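Local coordinates for NalP translocator (Neisseria meningitidis, PDB 1UYN), which forms the outer-membrane beta-barrel of an autotransporter, a hydrophilic pore for translocation of its protease passenger domain to the bacterial surface, at residues 53-58 / 62-67; 90-95 / 101-106. All coordinates share one frame; numbering follows the deposited sequence.

Contact 1. Residues 53-58 / 62-67; sequences GGTWEQ and EGKMRG
Trp56 and Met65 meet on the hairpin face that looks into the barrel. The methionine comes at the indole obliquely, its CE 3.7 Å from CE3 of Trp56, while its SD lies 5.2 Å from the centre of the six-membered ring, a Met-aromatic contact. Met65 reaches that ring because its CG sits between backbone N and carbonyl carbon (chi1 56°) and further bends at chi2 and chi3 carry CE to the CE3/CZ3 side of the indole; CG lies 3.7 Å from both N and O of Gly54. On the outward face Thr55 and Lys64 run side by side, CG2 of Thr55 3.7 Å from CG of Lys64. Between these faces, two antiparallel hydrogen-bonded pairs hold the strands, Gly54 with Met65 and Trp56 with Gly63; Gly54 N to Met65 O is 3.1 Å. At the turn end, the carboxylates of Glu57 and Glu62 stand nearly perpendicular, with OE1 of Glu57 4.6 Å from OE2 of Glu62. Further out, Tyr295 meets the Trp56 ring edge-to-face, and Asp23 of helix 12-34 touches both Trp56 and Met65. Dispersion thus joins the inner side chains, whereas the two acids, if both ionised, would probably repel mildly.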
loop_
_atom_site.group_PDB
_atom_site.type_symbol
_atom_site.label_atom_id
_atom_site.label_comp_id
_atom_site.label_asym_id
_atom_site.label_seq_id
_atom_site.Cartn_x
_atom_site.Cartn_y
_atom_site.Cartn_z
ATOM N N GLY A 53 5.382 -2.301 -9.335
ATOM C CA GLY A 53 5.571 -3.030 -10.577
ATOM C C GLY A 53 5.782 -4.503 -10.358
ATOM O O GLY A 53 6.830 -4.914 -9.925
ATOM N N GLY A 54 4.784 -5.310 -10.663
ATOM C CA GLY A 54 4.924 -6.744 -10.524
ATOM C C GLY A 54 4.142 -7.570 -11.521
ATOM O O GLY A 54 3.508 -7.051 -12.442
ATOM N N THR A 55 4.244 -8.877 -11.324
ATOM C CA THR A 55 3.427 -9.868 -12.002
ATOM C C THR A 55 2.680 -10.677 -10.929
ATOM O O THR A 55 3.126 -10.758 -9.776
ATOM C CB THR A 55 4.306 -10.784 -12.868
ATOM O OG1 THR A 55 5.432 -11.214 -12.110
ATOM C CG2 THR A 55 4.932 -10.028 -14.019
ATOM N N TRP A 56 1.547 -11.278 -11.302
ATOM C CA TRP A 56 0.731 -11.992 -10.329
ATOM C C TRP A 56 -0.167 -13.001 -11.029
ATOM O O TRP A 56 -1.002 -12.625 -11.832
ATOM C CB TRP A 56 -0.080 -10.955 -9.549
ATOM C CG TRP A 56 -0.740 -11.380 -8.236
ATOM C CD1 TRP A 56 -0.775 -12.637 -7.668
ATOM C CD2 TRP A 56 -1.483 -10.520 -7.334
ATOM N NE1 TRP A 56 -1.486 -12.603 -6.485
ATOM C CE2 TRP A 56 -1.938 -11.328 -6.257
ATOM C CE3 TRP A 56 -1.808 -9.146 -7.332
ATOM C CZ2 TRP A 56 -2.695 -10.817 -5.192
ATOM C CZ3 TRP A 56 -2.584 -8.633 -6.265
ATOM C CH2 TRP A 56 -3.015 -9.469 -5.214
ATOM N N GLU A 57 0.016 -14.285 -10.749
ATOM C CA GLU A 57 -0.996 -15.283 -11.085
ATOM C C GLU A 57 -2.099 -15.341 -10.013
ATOM O O GLU A 57 -1.848 -15.755 -8.882
ATOM C CB GLU A 57 -0.373 -16.667 -11.224
ATOM C CG GLU A 57 -1.301 -17.685 -11.881
ATOM C CD GLU A 57 -1.066 -17.778 -13.363
ATOM O OE1 GLU A 57 -0.219 -16.981 -13.846
ATOM O OE2 GLU A 57 -1.707 -18.637 -14.048
ATOM N N GLN A 58 -3.310 -14.947 -10.383
ATOM C CA GLN A 58 -4.441 -14.923 -9.471
ATOM C C GLN A 58 -5.446 -15.972 -9.892
ATOM O O GLN A 58 -6.446 -15.663 -10.566
ATOM C CB GLN A 58 -5.123 -13.552 -9.489
ATOM C CG GLN A 58 -4.302 -12.428 -8.889
ATOM C CD GLN A 58 -5.144 -11.228 -8.552
ATOM O OE1 GLN A 58 -6.026 -11.323 -7.688
ATOM N NE2 GLN A 58 -4.868 -10.076 -9.213
ATOM N N GLU A 62 -2.463 -14.982 -15.135
ATOM C CA GLU A 62 -1.318 -14.072 -14.912
ATOM C C GLU A 62 -1.664 -12.673 -15.353
ATOM O O GLU A 62 -2.345 -12.482 -16.343
ATOM C CB GLU A 62 0.009 -14.495 -15.634
ATOM C CG GLU A 62 1.293 -14.159 -14.812
ATOM C CD GLU A 62 2.587 -13.986 -15.637
ATOM O OE1 GLU A 62 2.743 -12.948 -16.325
ATOM O OE2 GLU A 62 3.483 -14.872 -15.586
ATOM N N GLY A 63 -1.132 -11.701 -14.632
ATOM C CA GLY A 63 -1.337 -10.313 -14.943
ATOM C C GLY A 63 -0.168 -9.466 -14.535
ATOM O O GLY A 63 0.777 -9.950 -13.894
ATOM N N LYS A 64 -0.209 -8.202 -14.946
ATOM C CA LYS A 64 0.890 -7.296 -14.713
ATOM C C LYS A 64 0.311 -6.012 -14.148
ATOM O O LYS A 64 -0.471 -5.314 -14.798
ATOM C CB LYS A 64 1.685 -7.047 -16.008
ATOM C CG LYS A 64 2.746 -8.111 -16.306
ATOM C CD LYS A 64 3.137 -8.221 -17.796
ATOM C CE LYS A 64 4.379 -9.119 -17.992
ATOM N NZ LYS A 64 4.417 -9.878 -19.312
ATOM N N MET A 65 0.693 -5.716 -12.917
ATOM C CA MET A 65 0.326 -4.457 -12.278
ATOM C C MET A 65 1.465 -3.440 -12.382
ATOM O O MET A 65 2.638 -3.773 -12.269
ATOM C CB MET A 65 0.010 -4.700 -10.810
ATOM C CG MET A 65 1.170 -5.364 -10.096
ATOM S SD MET A 65 0.706 -6.819 -9.211
ATOM C CE MET A 65 -0.288 -5.817 -7.758
ATOM N N ARG A 66 1.089 -2.201 -12.605
ATOM C CA ARG A 66 2.002 -1.073 -12.549
ATOM C C ARG A 66 1.251 0.000 -11.802
ATOM O O ARG A 66 0.038 0.102 -11.868
ATOM C CB ARG A 66 2.375 -0.574 -13.953
ATOM C CG ARG A 66 3.537 -1.305 -14.639
ATOM C CD ARG A 66 3.719 -0.930 -16.146
ATOM N NE ARG A 66 4.992 -1.387 -16.734
ATOM C CZ ARG A 66 5.295 -1.344 -18.054
ATOM N NH1 ARG A 66 4.418 -0.856 -18.942
ATOM N NH2 ARG A 66 6.482 -1.792 -18.501
ATOM N N GLY A 67 1.958 0.811 -11.063
ATOM C CA GLY A 67 1.264 1.763 -10.233
ATOM C C GLY A 67 2.134 2.908 -9.820
ATOM O O GLY A 67 3.285 2.739 -9.541
#

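Contact 2. Residues 90-95 / 101-106; sequences MGRSTW and NAKTDS
Arg92 reaches across to Asp105 on the outer face of the hairpin, and its chain can be followed atom by atom. CB starts out beside the carboxylate, 4.2 Å from OD1 of Asp105. CG stands anti to the arginine's own N (chi1 155°), and bends at chi2 and chi3 then turn the chain toward the neighbouring strand. CD draws closer to the same oxygen, at 3.6 Å from Asp105 OD1. At the tip, NH1 makes a salt bridge with Asp105 OD1 at 3.4 Å, a weak hydrogen bond with the guanidinium and carboxylate planes 41° apart. NH1 also lies 3.2 Å from CE of Lys103, with the like-charged NZ of Lys103 farther off, 4.5 Å from NH1. On the opposite, inward face, OG of Ser93 rests 3.3 Å from CB of Thr104, while Thr104 OG1 hydrogen-bonds to Asn134 OD1. Farther along, CB of Ala102 lies at the edge of the Trp95 ring, whose NE1 is hydrogen-bonded to OE2 of Glu97. Three hydrogen-bonded pairs, Gly91 with Ser106, Ser93 with Thr104 and Trp95 with Ala102, join the backbones; of these bonds, Ala102 N to Trp95 O is weak. Met90 touches a bound pentaethylene glycol monodecyl ether. The inward hydroxyls are consistent with a hydrophilic pore, and outside, Asp105 probably offsets part of the positive charge that Arg92 and Lys103 bring together.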
loop_
_atom_site.group_PDB
_atom_site.type_symbol
_atom_site.label_atom_id
_atom_site.label_comp_id
_atom_site.label_asym_id
_atom_site.label_seq_id
_atom_site.Cartn_x
_atom_site.Cartn_y
_atom_site.Cartn_z
ATOM N N MET A 90 -3.179 10.309 -4.052
ATOM C CA MET A 90 -3.802 10.081 -5.336
ATOM C C MET A 90 -2.982 9.089 -6.160
ATOM O O MET A 90 -1.776 9.220 -6.340
ATOM C CB MET A 90 -4.049 11.405 -6.022
ATOM C CG MET A 90 -4.953 12.283 -5.134
ATOM S SD MET A 90 -5.703 13.865 -5.814
ATOM C CE MET A 90 -6.475 14.703 -4.228
ATOM N N GLY A 91 -3.672 8.058 -6.621
ATOM C CA GLY A 91 -3.077 6.920 -7.273
ATOM C C GLY A 91 -3.562 6.698 -8.694
ATOM O O GLY A 91 -4.676 6.987 -9.073
ATOM N N ARG A 92 -2.681 6.170 -9.499
ATOM C CA ARG A 92 -3.078 5.669 -10.772
ATOM C C ARG A 92 -2.322 4.375 -10.935
ATOM O O ARG A 92 -1.122 4.338 -10.779
ATOM C CB ARG A 92 -2.718 6.659 -11.866
ATOM C CG ARG A 92 -2.546 6.011 -13.213
ATOM C CD ARG A 92 -3.694 6.209 -14.149
ATOM N NE ARG A 92 -3.411 7.352 -15.018
ATOM C CZ ARG A 92 -4.354 8.060 -15.628
ATOM N NH1 ARG A 92 -5.654 7.734 -15.481
ATOM N NH2 ARG A 92 -3.990 9.092 -16.392
ATOM N N SER A 93 -3.039 3.312 -11.243
ATOM C CA SER A 93 -2.420 2.012 -11.372
ATOM C C SER A 93 -3.029 1.305 -12.575
ATOM O O SER A 93 -4.075 1.722 -13.055
ATOM C CB SER A 93 -2.620 1.223 -10.084
ATOM O OG SER A 93 -3.823 0.493 -10.165
ATOM N N THR A 94 -2.360 0.285 -13.105
ATOM C CA THR A 94 -2.973 -0.536 -14.153
ATOM C C THR A 94 -2.847 -2.019 -13.870
ATOM O O THR A 94 -2.112 -2.426 -12.999
ATOM C CB THR A 94 -2.403 -0.226 -15.512
ATOM O OG1 THR A 94 -0.999 -0.475 -15.504
ATOM C CG2 THR A 94 -2.559 1.236 -15.811
ATOM N N TRP A 95 -3.618 -2.807 -14.597
ATOM C CA TRP A 95 -3.582 -4.243 -14.485
ATOM C C TRP A 95 -3.885 -4.876 -15.893
ATOM O O TRP A 95 -4.854 -4.552 -16.557
ATOM C CB TRP A 95 -4.569 -4.701 -13.417
ATOM C CG TRP A 95 -4.833 -6.172 -13.528
ATOM C CD1 TRP A 95 -5.825 -6.760 -14.243
ATOM C CD2 TRP A 95 -4.032 -7.237 -12.996
ATOM N NE1 TRP A 95 -5.717 -8.122 -14.156
ATOM C CE2 TRP A 95 -4.629 -8.446 -13.390
ATOM C CE3 TRP A 95 -2.872 -7.288 -12.209
ATOM C CZ2 TRP A 95 -4.111 -9.696 -13.049
ATOM C CZ3 TRP A 95 -2.351 -8.543 -11.858
ATOM C CH2 TRP A 95 -2.969 -9.726 -12.288
ATOM N N ASN A 101 -7.449 -5.274 -20.040
ATOM C CA ASN A 101 -6.712 -4.522 -19.072
ATOM C C ASN A 101 -7.569 -3.472 -18.382
ATOM O O ASN A 101 -8.710 -3.294 -18.740
ATOM C CB ASN A 101 -5.474 -3.949 -19.720
ATOM C CG ASN A 101 -5.792 -3.017 -20.796
ATOM O OD1 ASN A 101 -5.213 -3.105 -21.871
ATOM N ND2 ASN A 101 -6.714 -2.098 -20.538
ATOM N N ALA A 102 -7.000 -2.813 -17.381
ATOM C CA ALA A 102 -7.752 -2.085 -16.385
ATOM C C ALA A 102 -6.945 -0.933 -15.880
ATOM O O ALA A 102 -5.797 -1.101 -15.586
ATOM C CB ALA A 102 -8.054 -2.987 -15.251
ATOM N N LYS A 103 -7.529 0.234 -15.745
ATOM C CA LYS A 103 -6.849 1.292 -15.026
ATOM C C LYS A 103 -7.689 1.738 -13.823
ATOM O O LYS A 103 -8.887 2.018 -13.942
ATOM C CB LYS A 103 -6.475 2.454 -15.963
ATOM C CG LYS A 103 -7.529 3.567 -16.107
ATOM C CD LYS A 103 -7.123 4.711 -17.111
ATOM C CE LYS A 103 -7.950 6.063 -16.920
ATOM N NZ LYS A 103 -9.423 5.992 -17.171
ATOM N N THR A 104 -7.018 1.785 -12.666
ATOM C CA THR A 104 -7.549 2.210 -11.392
ATOM C C THR A 104 -7.068 3.612 -11.039
ATOM O O THR A 104 -5.851 3.876 -10.938
ATOM C CB THR A 104 -7.046 1.263 -10.269
ATOM O OG1 THR A 104 -7.342 -0.120 -10.564
ATOM C CG2 THR A 104 -7.789 1.524 -8.960
ATOM N N ASP A 105 -8.020 4.489 -10.759
ATOM C CA ASP A 105 -7.739 5.752 -10.126
ATOM C C ASP A 105 -8.151 5.722 -8.708
ATOM O O ASP A 105 -9.195 5.183 -8.371
ATOM C CB ASP A 105 -8.524 6.842 -10.806
ATOM C CG ASP A 105 -8.023 7.098 -12.127
ATOM O OD1 ASP A 105 -6.857 6.741 -12.440
ATOM O OD2 ASP A 105 -8.718 7.657 -12.935
ATOM N N SER A 106 -7.369 6.335 -7.843
ATOM C CA SER A 106 -7.744 6.260 -6.440
ATOM C C SER A 106 -7.418 7.481 -5.646
ATOM O O SER A 106 -6.475 8.237 -5.928
ATOM C CB SER A 106 -7.141 5.025 -5.804
ATOM O OG SER A 106 -5.723 5.022 -5.967
#

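In the fold
Contact 1 closes before contact 2 opens along the chain, and their centres lie 12 Å apart in the same closed antiparallel barrel of twelve strands. Each joins the two strands of a hairpin, 43-57 with 62-79 and 82-97 with 100-117; because strands 62-79 and 82-97 are also neighbours, the four strands run consecutively round the wall. The seam between the contacts is bridged by a probable backbone hydrogen bond from Thr94 N to Arg66 O, and CH2 of Trp95 packs on CA of Gly63. Inside, helix 12-34 touches side chains of both hairpins, tying this part of the wall to the helix that occupies the translocator pore.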